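Local coordinates for arginine decarboxylase, A207R protein (Paramecium bursaria Chlorella virus 1, PDB 2NVA) that probably decarboxylates arginine to agmatine with the help of pyridoxal 5'-phosphate, as a class-II (ornithine decarboxylase-like) amino acid decarboxylase that pairs a TIM barrel with a beta domain, at residues L277-F282 / P316-G321; E284-G289 / G326-N331; F290-F295 / A352-L357; S298-Q303 / V345-W350. All coordinates share one frame; numbering follows the deposited sequence.

Contact 1: L277-F282 / P316-G321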
# COMPACT_ATOMS: atom_id res chain seq x y z
N LEU A 277 -14.89 23.46 11.25
CA LEU A 277 -14.35 22.46 10.33
C LEU A 277 -14.95 21.10 10.66
O LEU A 277 -14.93 20.67 11.81
CB LEU A 277 -12.81 22.41 10.43
CG LEU A 277 -12.08 21.57 9.36
CD1 LEU A 277 -12.27 22.16 7.96
CD2 LEU A 277 -10.60 21.43 9.70
N TYR A 278 -15.47 20.42 9.63
CA TYR A 278 -16.18 19.16 9.81
C TYR A 278 -15.31 18.00 9.38
O TYR A 278 -15.07 17.81 8.19
CB TYR A 278 -17.48 19.17 9.02
CG TYR A 278 -18.47 20.18 9.57
CD1 TYR A 278 -19.63 19.77 10.23
CD2 TYR A 278 -18.24 21.56 9.44
CE1 TYR A 278 -20.54 20.69 10.75
CE2 TYR A 278 -19.14 22.50 9.96
CZ TYR A 278 -20.28 22.06 10.61
OH TYR A 278 -21.19 22.98 11.11
N GLU A 279 -14.87 17.21 10.36
CA GLU A 279 -13.95 16.11 10.10
C GLU A 279 -14.69 14.77 10.18
O GLU A 279 -15.38 14.51 11.15
CB GLU A 279 -12.79 16.15 11.10
CG GLU A 279 -11.99 17.46 11.09
CD GLU A 279 -11.09 17.65 12.31
OE1 GLU A 279 -11.42 17.14 13.40
OE2 GLU A 279 -10.07 18.36 12.18
N TYR A 280 -14.53 13.95 9.15
CA TYR A 280 -15.24 12.67 9.07
C TYR A 280 -14.26 11.53 8.89
O TYR A 280 -13.25 11.68 8.20
CB TYR A 280 -16.22 12.66 7.91
CG TYR A 280 -17.19 13.81 7.94
CD1 TYR A 280 -18.26 13.82 8.85
CD2 TYR A 280 -17.05 14.89 7.08
CE1 TYR A 280 -19.17 14.88 8.88
CE2 TYR A 280 -17.93 15.97 7.11
CZ TYR A 280 -19.00 15.95 8.01
OH TYR A 280 -19.88 17.01 8.02
N PHE A 281 -14.60 10.39 9.48
CA PHE A 281 -13.81 9.19 9.31
C PHE A 281 -14.68 8.15 8.64
O PHE A 281 -15.83 7.98 9.01
CB PHE A 281 -13.32 8.68 10.67
CG PHE A 281 -12.24 9.52 11.25
CD1 PHE A 281 -10.93 9.08 11.24
CD2 PHE A 281 -12.53 10.78 11.75
CE1 PHE A 281 -9.90 9.90 11.78
CE2 PHE A 281 -11.52 11.61 12.28
CZ PHE A 281 -10.21 11.16 12.28
N PHE A 282 -14.12 7.50 7.62
CA PHE A 282 -14.84 6.52 6.79
C PHE A 282 -14.35 5.11 7.02
O PHE A 282 -13.23 4.92 7.49
CB PHE A 282 -14.68 6.87 5.31
CG PHE A 282 -15.38 8.15 4.94
CD1 PHE A 282 -16.70 8.13 4.42
CD2 PHE A 282 -14.76 9.39 5.14
CE1 PHE A 282 -17.35 9.31 4.10
CE2 PHE A 282 -15.42 10.58 4.83
CZ PHE A 282 -16.72 10.54 4.30
N PRO A 316 -17.13 23.30 5.30
CA PRO A 316 -15.79 22.81 4.96
C PRO A 316 -15.50 21.47 5.65
O PRO A 316 -15.63 21.38 6.87
CB PRO A 316 -14.85 23.92 5.44
CG PRO A 316 -15.67 24.77 6.38
CD PRO A 316 -17.11 24.45 6.23
N SER A 317 -15.15 20.47 4.86
CA SER A 317 -15.08 19.08 5.33
C SER A 317 -13.69 18.50 5.11
O SER A 317 -12.99 18.87 4.17
CB SER A 317 -16.12 18.23 4.58
OG SER A 317 -17.41 18.82 4.71
N VAL A 318 -13.32 17.56 5.98
CA VAL A 318 -12.07 16.81 5.81
C VAL A 318 -12.46 15.33 5.84
O VAL A 318 -13.14 14.89 6.76
CB VAL A 318 -11.04 17.11 6.93
CG1 VAL A 318 -9.69 16.48 6.59
CG2 VAL A 318 -10.89 18.60 7.13
N LEU A 319 -12.03 14.57 4.82
CA LEU A 319 -12.38 13.15 4.75
C LEU A 319 -11.18 12.28 5.12
O LEU A 319 -10.22 12.18 4.35
CB LEU A 319 -12.89 12.78 3.36
CG LEU A 319 -13.92 13.75 2.74
CD1 LEU A 319 -14.35 13.25 1.38
CD2 LEU A 319 -15.15 13.98 3.66
N TYR A 320 -11.24 11.69 6.31
CA TYR A 320 -10.15 10.84 6.83
C TYR A 320 -10.38 9.36 6.59
O TYR A 320 -11.52 8.90 6.65
CB TYR A 320 -9.99 11.05 8.33
CG TYR A 320 -9.35 12.36 8.70
CD1 TYR A 320 -8.00 12.60 8.39
CD2 TYR A 320 -10.07 13.34 9.38
CE1 TYR A 320 -7.39 13.79 8.74
CE2 TYR A 320 -9.46 14.54 9.74
CZ TYR A 320 -8.12 14.76 9.40
OH TYR A 320 -7.48 15.93 9.74
N GLY A 321 -9.30 8.63 6.35
CA GLY A 321 -9.36 7.17 6.29
C GLY A 321 -9.41 6.59 7.71
O GLY A 321 -9.08 7.28 8.68
O HOH W 1 -8.50 18.47 9.90
O HOH W 2 -19.90 17.90 5.41
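Phe281 and Tyr320 both carry CG anti to the carbonyl carbon (chi1 -73° and -74°), which lays their rings over one another as an offset stack with planes 24° apart. The stack rides on two neighbouring parallel strands, 277-282 and 316-320, in the mixed sheet of the C-terminal beta domain of this decarboxylase fold. Tyr320 CB sits over the Phe281 face in a CH-pi contact, 3.7 Å from the ring centroid, while Tyr320 CD2 approaches Phe281 CZ to 3.6 Å. On the same face of the sheet Val318 CG1 lies over the Tyr320 ring near its rim, and Glu279 CB comes to the edge of that ring, in its plane. The opposite face carries Tyr278, Tyr280, Ser317 and Leu319; further along, Phe282 CE2 presses on Leu319 CD2 at 3.6 Å.

Five backbone hydrogen bonds zip the strands together, alternating in direction from Tyr278 N to Pro316 O at 2.9 Å through to Phe282 N and Tyr320 O at 3.1 Å. The buried carboxylate of Glu279 forms a salt bridge with Arg272 through OE1, which probably stabilises its negative charge. At the far end of the pair, Lys148 of the second subunit donates to Gly321 O. One water bridges the carboxylate and the phenol, donating to Glu279 OE2 at 2.8 Å and lying 2.7 Å from Tyr320 OH.

Contact 2: E284-G289 / G326-N331. With PL2 ((4-{[(4-{[amino(imino)methyl]amino}butyl)amino]methyl}-5-hydroxy-6-methylpyridin-3-yl)methyl dihydrogen phosphate), chain J.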
# COMPACT_ATOMS: atom_id res chain seq x y z
N GLU A 284 -13.15 3.25 5.00
CA GLU A 284 -12.19 3.06 3.91
C GLU A 284 -10.93 3.84 4.24
O GLU A 284 -10.89 4.60 5.22
CB GLU A 284 -12.78 3.56 2.60
CG GLU A 284 -13.36 2.45 1.74
CD GLU A 284 -12.32 1.44 1.26
OE1 GLU A 284 -12.73 0.32 0.89
OE2 GLU A 284 -11.10 1.75 1.25
N SER A 285 -9.88 3.66 3.44
CA SER A 285 -8.62 4.34 3.71
C SER A 285 -7.69 4.35 2.50
O SER A 285 -7.94 3.64 1.52
CB SER A 285 -7.91 3.71 4.93
OG SER A 285 -7.14 2.57 4.55
N THR A 286 -6.63 5.16 2.59
CA THR A 286 -5.58 5.18 1.57
C THR A 286 -4.80 3.85 1.53
O THR A 286 -4.14 3.54 0.55
CB THR A 286 -4.58 6.33 1.77
OG1 THR A 286 -3.98 6.22 3.07
CG2 THR A 286 -5.28 7.66 1.65
N TYR A 287 -4.92 3.08 2.62
CA TYR A 287 -4.37 1.71 2.68
C TYR A 287 -5.38 0.66 2.23
O TYR A 287 -5.06 -0.55 2.15
CB TYR A 287 -3.91 1.42 4.11
CG TYR A 287 -2.73 2.26 4.55
CD1 TYR A 287 -1.45 1.98 4.10
CD2 TYR A 287 -2.91 3.36 5.40
CE1 TYR A 287 -0.36 2.74 4.51
CE2 TYR A 287 -1.82 4.13 5.81
CZ TYR A 287 -0.55 3.81 5.37
OH TYR A 287 0.53 4.57 5.78
N GLY A 288 -6.59 1.10 1.96
CA GLY A 288 -7.63 0.21 1.42
C GLY A 288 -7.81 0.51 -0.05
O GLY A 288 -6.93 0.20 -0.86
N GLY A 289 -8.93 1.14 -0.39
CA GLY A 289 -9.26 1.43 -1.78
C GLY A 289 -8.76 2.77 -2.32
O GLY A 289 -8.92 3.05 -3.52
N GLY A 326 -1.45 9.38 10.05
CA GLY A 326 -1.78 10.75 9.64
C GLY A 326 -1.71 10.99 8.13
O GLY A 326 -2.27 11.97 7.63
N VAL A 327 -1.03 10.10 7.42
CA VAL A 327 -0.94 10.18 5.93
C VAL A 327 -2.26 9.76 5.27
O VAL A 327 -2.55 10.13 4.11
CB VAL A 327 0.24 9.35 5.38
CG1 VAL A 327 -0.15 7.90 5.20
CG2 VAL A 327 0.75 9.94 4.06
N ASP A 328 -3.06 9.02 6.03
CA ASP A 328 -4.29 8.42 5.52
C ASP A 328 -5.44 9.43 5.58
O ASP A 328 -6.29 9.40 6.47
CB ASP A 328 -4.58 7.16 6.34
CG ASP A 328 -5.92 6.53 6.03
OD1 ASP A 328 -6.47 6.76 4.92
OD2 ASP A 328 -6.42 5.84 6.93
N VAL A 329 -5.43 10.33 4.60
CA VAL A 329 -6.45 11.35 4.46
C VAL A 329 -6.98 11.20 3.03
O VAL A 329 -6.22 11.32 2.07
CB VAL A 329 -5.85 12.77 4.65
CG1 VAL A 329 -6.95 13.83 4.65
CG2 VAL A 329 -5.03 12.84 5.94
N ILE A 330 -8.27 10.95 2.92
CA ILE A 330 -8.91 10.74 1.60
C ILE A 330 -9.02 12.06 0.84
O ILE A 330 -8.72 12.13 -0.36
CB ILE A 330 -10.32 10.05 1.73
CG1 ILE A 330 -10.22 8.67 2.42
CG2 ILE A 330 -11.02 9.97 0.36
CD1 ILE A 330 -8.97 7.91 2.01
N ASN A 331 -9.45 13.11 1.54
CA ASN A 331 -9.55 14.45 0.96
C ASN A 331 -9.34 15.51 2.04
O ASN A 331 -10.11 15.57 3.01
CB ASN A 331 -10.91 14.63 0.26
CG ASN A 331 -10.96 15.87 -0.63
OD1 ASN A 331 -10.39 16.92 -0.30
ND2 ASN A 331 -11.67 15.77 -1.75
N1 PL2 J . -0.55 3.39 19.39
C2 PL2 J . -1.28 4.05 18.49
C2A PL2 J . -2.67 4.57 18.90
C3 PL2 J . -0.77 4.29 17.21
O3 PL2 J . -1.52 4.99 16.31
C4 PL2 J . 0.52 3.81 16.86
C4A PL2 J . 1.18 4.01 15.48
C5 PL2 J . 1.23 3.10 17.87
C6 PL2 J . 0.66 2.91 19.12
P PL2 J . 5.07 2.90 17.05
N PL2 J . 0.66 5.16 14.75
CA PL2 J . 0.42 4.79 13.33
CG PL2 J . 1.64 4.51 11.12
OP2 PL2 J . 5.99 3.97 16.33
OP3 PL2 J . 5.13 1.58 16.13
OP1 PL2 J . 5.55 2.58 18.41
OP4 PL2 J . 3.54 3.44 17.01
C5M PL2 J . 2.64 2.56 17.58
CB PL2 J . 1.70 4.24 12.64
CD PL2 J . 2.96 4.10 10.44
NE PL2 J . 2.69 3.99 9.00
CZ PL2 J . 3.51 3.40 8.13
NH2 PL2 J . 3.17 3.34 6.83
NH1 PL2 J . 4.67 2.88 8.53
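Asp328 OD1 receives the backbone N of Thr286 at 2.8 Å in a nearly straight bond (174° at the hydrogen), the donor standing 49° out of the carboxylate plane. Thr286 OG1 lies 3.1 Å from the same OD1, although its proton has another acceptor within reach. Asp328 CG stands anti to its own backbone N (chi1 173°), a setting that carries the carboxylate to the start of the type I beta turn Ser285-Gly288. Its other oxygen, OD2, is held by Thr323 OG1, so both ends of the buried carboxylate are engaged. Ile330 and Thr286 slide past each other in opposite directions, CD1 of the first 3.7 Å from CG2 of the second.

Glu284 OE2 braces the loop from within, taking Gly289 N and Ser285 N from opposite faces of its carboxylate plane. Tyr287 crosses Val327 at about a right angle, with OH 3.4 Å from Val327 CG1, and this OH accepts from NH2 of the agmatine-PLP adduct at 3.1 Å. Asp325 also bonds the phenol and the adduct, whose phosphopyridoxal end is held by the second subunit: the turn thus supplies part of a shared active site. Thr286 and Val327 both lean on helix 292-295, Glu284 packs on strand 262-274, and Ile330 and Asn331 lie against strand 314-320.

Contact 3: F290-F295 / A352-L357. With PL2 ((4-{[(4-{[amino(imino)methyl]amino}butyl)amino]methyl}-5-hydroxy-6-methylpyridin-3-yl)methyl dihydrogen phosphate), chain I.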
# COMPACT_ATOMS: atom_id res chain seq x y z
N PHE A 290 -8.17 3.58 -1.45
CA PHE A 290 -7.80 4.96 -1.82
C PHE A 290 -6.31 5.24 -1.99
O PHE A 290 -5.85 6.37 -1.74
CB PHE A 290 -8.45 5.96 -0.86
CG PHE A 290 -9.95 6.04 -1.00
CD1 PHE A 290 -10.53 7.00 -1.83
CD2 PHE A 290 -10.77 5.14 -0.35
CE1 PHE A 290 -11.92 7.05 -1.98
CE2 PHE A 290 -12.16 5.20 -0.48
CZ PHE A 290 -12.73 6.15 -1.32
N SER A 291 -5.55 4.24 -2.43
CA SER A 291 -4.11 4.45 -2.61
C SER A 291 -3.80 5.49 -3.69
O SER A 291 -2.73 6.08 -3.67
CB SER A 291 -3.38 3.13 -2.92
OG SER A 291 -3.86 2.58 -4.13
N ASN A 292 -4.74 5.71 -4.62
CA ASN A 292 -4.56 6.74 -5.65
C ASN A 292 -4.40 8.17 -5.11
O ASN A 292 -3.85 9.05 -5.79
CB ASN A 292 -5.70 6.70 -6.68
CG ASN A 292 -5.53 5.57 -7.68
OD1 ASN A 292 -4.40 5.11 -7.92
ND2 ASN A 292 -6.64 5.11 -8.27
N VAL A 293 -4.92 8.39 -3.90
CA VAL A 293 -4.72 9.68 -3.22
C VAL A 293 -3.22 9.89 -2.98
O VAL A 293 -2.70 11.00 -3.09
CB VAL A 293 -5.53 9.73 -1.90
CG1 VAL A 293 -5.25 11.01 -1.13
CG2 VAL A 293 -7.03 9.60 -2.21
N ILE A 294 -2.52 8.80 -2.67
CA ILE A 294 -1.08 8.84 -2.42
C ILE A 294 -0.28 8.81 -3.72
O ILE A 294 0.61 9.65 -3.92
CB ILE A 294 -0.63 7.68 -1.49
CG1 ILE A 294 -1.43 7.64 -0.18
CG2 ILE A 294 0.90 7.75 -1.24
CD1 ILE A 294 -1.35 8.91 0.68
N PHE A 295 -0.57 7.84 -4.58
CA PHE A 295 0.28 7.56 -5.75
C PHE A 295 -0.09 8.31 -7.02
O PHE A 295 0.76 8.42 -7.93
CB PHE A 295 0.35 6.05 -5.99
CG PHE A 295 0.97 5.29 -4.85
CD1 PHE A 295 2.35 5.31 -4.66
CD2 PHE A 295 0.18 4.59 -3.94
CE1 PHE A 295 2.95 4.63 -3.59
CE2 PHE A 295 0.76 3.91 -2.87
CZ PHE A 295 2.15 3.94 -2.70
N ALA A 352 -9.95 1.89 -11.24
CA ALA A 352 -8.57 1.78 -11.74
C ALA A 352 -7.55 1.98 -10.63
O ALA A 352 -7.49 3.06 -10.06
CB ALA A 352 -8.35 2.77 -12.86
N TYR A 353 -6.76 0.93 -10.34
CA TYR A 353 -5.72 0.96 -9.30
C TYR A 353 -6.36 1.30 -7.95
O TYR A 353 -5.86 2.14 -7.21
CB TYR A 353 -4.61 1.97 -9.67
CG TYR A 353 -4.00 1.66 -11.01
CD1 TYR A 353 -3.20 0.53 -11.18
CD2 TYR A 353 -4.24 2.48 -12.11
CE1 TYR A 353 -2.65 0.21 -12.41
CE2 TYR A 353 -3.69 2.18 -13.36
CZ TYR A 353 -2.90 1.03 -13.50
OH TYR A 353 -2.35 0.71 -14.72
N THR A 354 -7.47 0.61 -7.65
CA THR A 354 -8.21 0.85 -6.42
C THR A 354 -8.24 -0.44 -5.59
O THR A 354 -7.42 -0.61 -4.67
CB THR A 354 -9.62 1.40 -6.69
OG1 THR A 354 -10.32 0.52 -7.58
CG2 THR A 354 -9.51 2.77 -7.35
N ASN A 355 -9.14 -1.36 -5.95
CA ASN A 355 -9.25 -2.63 -5.24
C ASN A 355 -7.97 -3.49 -5.28
O ASN A 355 -7.69 -4.21 -4.34
CB ASN A 355 -10.46 -3.45 -5.69
CG ASN A 355 -10.59 -3.53 -7.21
OD1 ASN A 355 -10.95 -2.54 -7.87
ND2 ASN A 355 -10.33 -4.72 -7.77
N VAL A 356 -7.21 -3.42 -6.38
CA VAL A 356 -5.98 -4.24 -6.52
C VAL A 356 -4.90 -3.85 -5.50
O VAL A 356 -3.97 -4.62 -5.26
CB VAL A 356 -5.38 -4.17 -7.93
CG1 VAL A 356 -6.29 -4.89 -8.94
CG2 VAL A 356 -5.13 -2.70 -8.36
N LEU A 357 -5.01 -2.64 -4.94
CA LEU A 357 -3.97 -2.15 -4.05
C LEU A 357 -4.33 -2.19 -2.56
O LEU A 357 -3.68 -1.55 -1.72
CB LEU A 357 -3.54 -0.76 -4.47
CG LEU A 357 -2.55 -0.81 -5.64
CD1 LEU A 357 -2.74 0.36 -6.54
CD2 LEU A 357 -1.13 -0.86 -5.10
N1 PL2 I . 1.25 -1.76 -19.69
C2 PL2 I . 2.31 -1.75 -18.87
C2A PL2 I . 3.57 -2.55 -19.23
C3 PL2 I . 2.24 -1.00 -17.69
O3 PL2 I . 3.33 -0.99 -16.88
C4 PL2 I . 1.09 -0.25 -17.36
C4A PL2 I . 0.96 0.59 -16.05
C5 PL2 I . 0.02 -0.31 -18.27
C6 PL2 I . 0.13 -1.07 -19.42
P PL2 I . -2.69 2.47 -17.80
N PL2 I . 2.27 1.06 -15.55
CA PL2 I . 2.31 1.07 -14.08
CG PL2 I . 1.29 2.03 -11.97
OP2 PL2 I . -2.44 4.01 -17.39
OP3 PL2 I . -3.62 1.84 -16.63
OP1 PL2 I . -3.31 2.35 -19.15
OP4 PL2 I . -1.22 1.81 -17.69
C5M PL2 I . -1.29 0.47 -18.01
CB PL2 I . 1.18 1.94 -13.49
CD PL2 I . 0.18 2.93 -11.38
NE PL2 I . 0.33 2.87 -9.91
CZ PL2 I . -0.58 3.26 -9.00
NH2 PL2 I . -0.30 3.12 -7.68
NH1 PL2 I . -1.74 3.80 -9.39
O HOH W 3 -6.15 1.16 -3.29
O HOH W 4 -6.79 3.90 -5.22
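The Tyr353 ring has CD of the agmatine-PLP adduct 4.0 Å above its plane, over the ring centre, and its OH donates to the phosphate oxygen OP3 at 2.6 Å. Phe295 takes Ile294 CG2 over one face and Ser291 CB at its edge, in plane, while Phe295 CB comes within 3.4 Å of NH2 of the adduct. The amide of Asn292 is fixed across the contact by ND2, which donates to Ala352 O at 2.9 Å, the acceptor lying only 3° out of the amide plane. That bond turns OD1 toward the guanidinium, where it accepts a weak bond from NH1 of the adduct at 3.3 Å.

This is one wall of the active site in a fold-type III decarboxylase: helix 292-295 of the beta domain faces the loop 352-357; the guanidinium lies between them, and the rest of the ligand runs on along Tyr353 to the phosphate. Phe295 and Leu357 also meet Tyr287 of the second subunit, whose Asp325 binds the adduct as well. Beside the amide, Ser291 OG rests on Leu357 CB at 3.4 Å. Two waters fill in behind: one bridges Ser291 OG and Thr354 O, and the other accepts from Asn292 N and lies within bonding distance of Tyr353 O.

Contact 4: S298-Q303 / V345-W350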
# COMPACT_ATOMS: atom_id res chain seq x y z
N SER A 298 -4.74 11.87 -6.38
CA SER A 298 -6.18 11.98 -6.52
C SER A 298 -6.77 12.85 -5.40
O SER A 298 -6.39 12.73 -4.25
CB SER A 298 -6.82 10.59 -6.48
OG SER A 298 -8.23 10.68 -6.45
N VAL A 299 -7.71 13.72 -5.77
CA VAL A 299 -8.45 14.52 -4.80
C VAL A 299 -9.94 14.29 -5.11
O VAL A 299 -10.58 15.09 -5.82
CB VAL A 299 -8.08 16.02 -4.90
CG1 VAL A 299 -8.82 16.84 -3.84
CG2 VAL A 299 -6.56 16.21 -4.73
N PRO A 300 -10.48 13.17 -4.61
CA PRO A 300 -11.81 12.76 -5.03
C PRO A 300 -12.93 13.39 -4.20
O PRO A 300 -12.77 13.56 -2.99
CB PRO A 300 -11.78 11.25 -4.84
CG PRO A 300 -10.82 11.02 -3.68
CD PRO A 300 -9.87 12.22 -3.65
N THR A 301 -14.03 13.74 -4.85
CA THR A 301 -15.22 14.25 -4.16
C THR A 301 -16.32 13.16 -4.16
O THR A 301 -16.65 12.62 -5.23
CB THR A 301 -15.76 15.53 -4.85
OG1 THR A 301 -14.73 16.54 -4.87
CG2 THR A 301 -17.00 16.09 -4.13
N PRO A 302 -16.88 12.85 -2.98
CA PRO A 302 -17.95 11.85 -2.91
C PRO A 302 -19.31 12.40 -3.31
O PRO A 302 -19.54 13.63 -3.28
CB PRO A 302 -17.96 11.48 -1.44
CG PRO A 302 -17.58 12.75 -0.74
CD PRO A 302 -16.54 13.37 -1.64
N GLN A 303 -20.21 11.48 -3.67
CA GLN A 303 -21.62 11.76 -3.89
C GLN A 303 -22.40 11.29 -2.66
O GLN A 303 -22.25 10.15 -2.24
CB GLN A 303 -22.10 10.98 -5.12
CG GLN A 303 -21.44 11.43 -6.41
CD GLN A 303 -22.02 12.73 -6.90
OE1 GLN A 303 -23.24 12.88 -7.00
NE2 GLN A 303 -21.15 13.68 -7.23
N VAL A 345 -21.77 7.43 1.34
CA VAL A 345 -21.43 8.19 0.15
C VAL A 345 -20.85 7.21 -0.87
O VAL A 345 -20.49 6.09 -0.50
CB VAL A 345 -20.40 9.33 0.44
CG1 VAL A 345 -20.93 10.26 1.55
CG2 VAL A 345 -19.03 8.77 0.84
N TYR A 346 -20.75 7.63 -2.13
CA TYR A 346 -19.94 6.85 -3.05
C TYR A 346 -19.01 7.73 -3.87
O TYR A 346 -19.29 8.90 -4.11
CB TYR A 346 -20.80 5.94 -3.93
CG TYR A 346 -21.56 6.64 -5.03
CD1 TYR A 346 -20.98 6.86 -6.29
CD2 TYR A 346 -22.87 7.07 -4.82
CE1 TYR A 346 -21.68 7.51 -7.29
CE2 TYR A 346 -23.58 7.72 -5.83
CZ TYR A 346 -22.97 7.94 -7.05
OH TYR A 346 -23.67 8.58 -8.05
N PHE A 347 -17.90 7.13 -4.29
CA PHE A 347 -16.92 7.80 -5.14
C PHE A 347 -17.04 7.25 -6.55
O PHE A 347 -16.84 6.04 -6.77
CB PHE A 347 -15.51 7.58 -4.59
CG PHE A 347 -15.25 8.31 -3.30
CD1 PHE A 347 -14.66 9.57 -3.32
CD2 PHE A 347 -15.64 7.75 -2.07
CE1 PHE A 347 -14.42 10.26 -2.13
CE2 PHE A 347 -15.40 8.44 -0.87
CZ PHE A 347 -14.79 9.71 -0.91
N PRO A 348 -17.40 8.12 -7.51
CA PRO A 348 -17.57 7.69 -8.89
C PRO A 348 -16.25 7.26 -9.53
O PRO A 348 -15.20 7.71 -9.08
CB PRO A 348 -18.10 8.96 -9.60
CG PRO A 348 -18.58 9.87 -8.51
CD PRO A 348 -17.71 9.56 -7.32
N SER A 349 -16.32 6.42 -10.56
CA SER A 349 -15.16 6.07 -11.40
C SER A 349 -13.99 5.60 -10.56
O SER A 349 -12.87 6.12 -10.64
CB SER A 349 -14.78 7.25 -12.31
OG SER A 349 -15.89 7.60 -13.15
N TRP A 350 -14.26 4.58 -9.74
CA TRP A 350 -13.28 4.12 -8.76
C TRP A 350 -12.83 2.68 -9.05
O TRP A 350 -12.74 1.85 -8.14
CB TRP A 350 -13.81 4.27 -7.32
CG TRP A 350 -12.69 4.61 -6.39
CD1 TRP A 350 -12.10 3.81 -5.45
CD2 TRP A 350 -11.98 5.85 -6.37
NE1 TRP A 350 -11.07 4.49 -4.82
CE2 TRP A 350 -10.98 5.74 -5.37
CE3 TRP A 350 -12.09 7.05 -7.10
CZ2 TRP A 350 -10.07 6.78 -5.09
CZ3 TRP A 350 -11.20 8.10 -6.81
CH2 TRP A 350 -10.21 7.95 -5.81
O HOH W 5 -25.16 10.92 -7.07
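Pro302 lies alongside the Phe347 ring, pointing the same way, with CB over one face in a CH-pi contact 3.9 Å from the centroid. The same CB meets Val345 CG2 at 3.7 Å. Pro300 CB comes to 3.7 Å from Phe347 CD1 and also reaches Trp350 CZ3, so that one methylene touches both aromatic side chains, which also meet each other; Pro300 O lies at the edge of the Phe347 ring, in its plane. Phe290 meets Phe347 edge-to-face and also packs against Trp350.

Outward from here, the extended segment 298-303 joins the edge of strand 344-347 in the mixed sheet of the beta domain. Gln303 and Tyr346 form an antiparallel hydrogen-bonded pair: Gln303 N donates to Tyr346 O at 2.8 Å and 177°, and Tyr346 N returns the bond to Gln303 O. Tyr346 CG stands between its backbone N and carbonyl carbon (chi1 74°), which swings the ring under Gln303 CB, 3.8 Å from its centroid. The Gln303 chain then bends at chi2, and its CG touches Pro348 CG. At the rim a water donates to Gln303 OE1 at 2.7 Å and lies close to Tyr346 OH.

Pro300 and Pro302 have no N-H to give, and their part in the contact is made mainly by ring carbons against aromatic side chains; the two backbone hydrogen bonds both belong to the Gln303-Tyr346 pair.

How the contacts relate
Following the chain, strand 277-282 opens contact 1, which closes only at 316-321. The loop 284-289 starts contact 2 and closes at 326-331, so contacts 1 and 2 cross. Contact 3 starts at 290-295 and closes last, at 352-357; contact 4, 298-303 with 345-350, lies wholly within that span, while both cross contacts 1 and 2. Contacts 1 and 2 are joined through the bulge at Ile330 and Asn331, which face Leu319. Phe290 of contact 3 links contact 2, through Ile330 and Glu284, to Phe347 and Trp350 of contact 4. Together they tie the beta-domain sheet to the loops that line the two active sites shared between subunits.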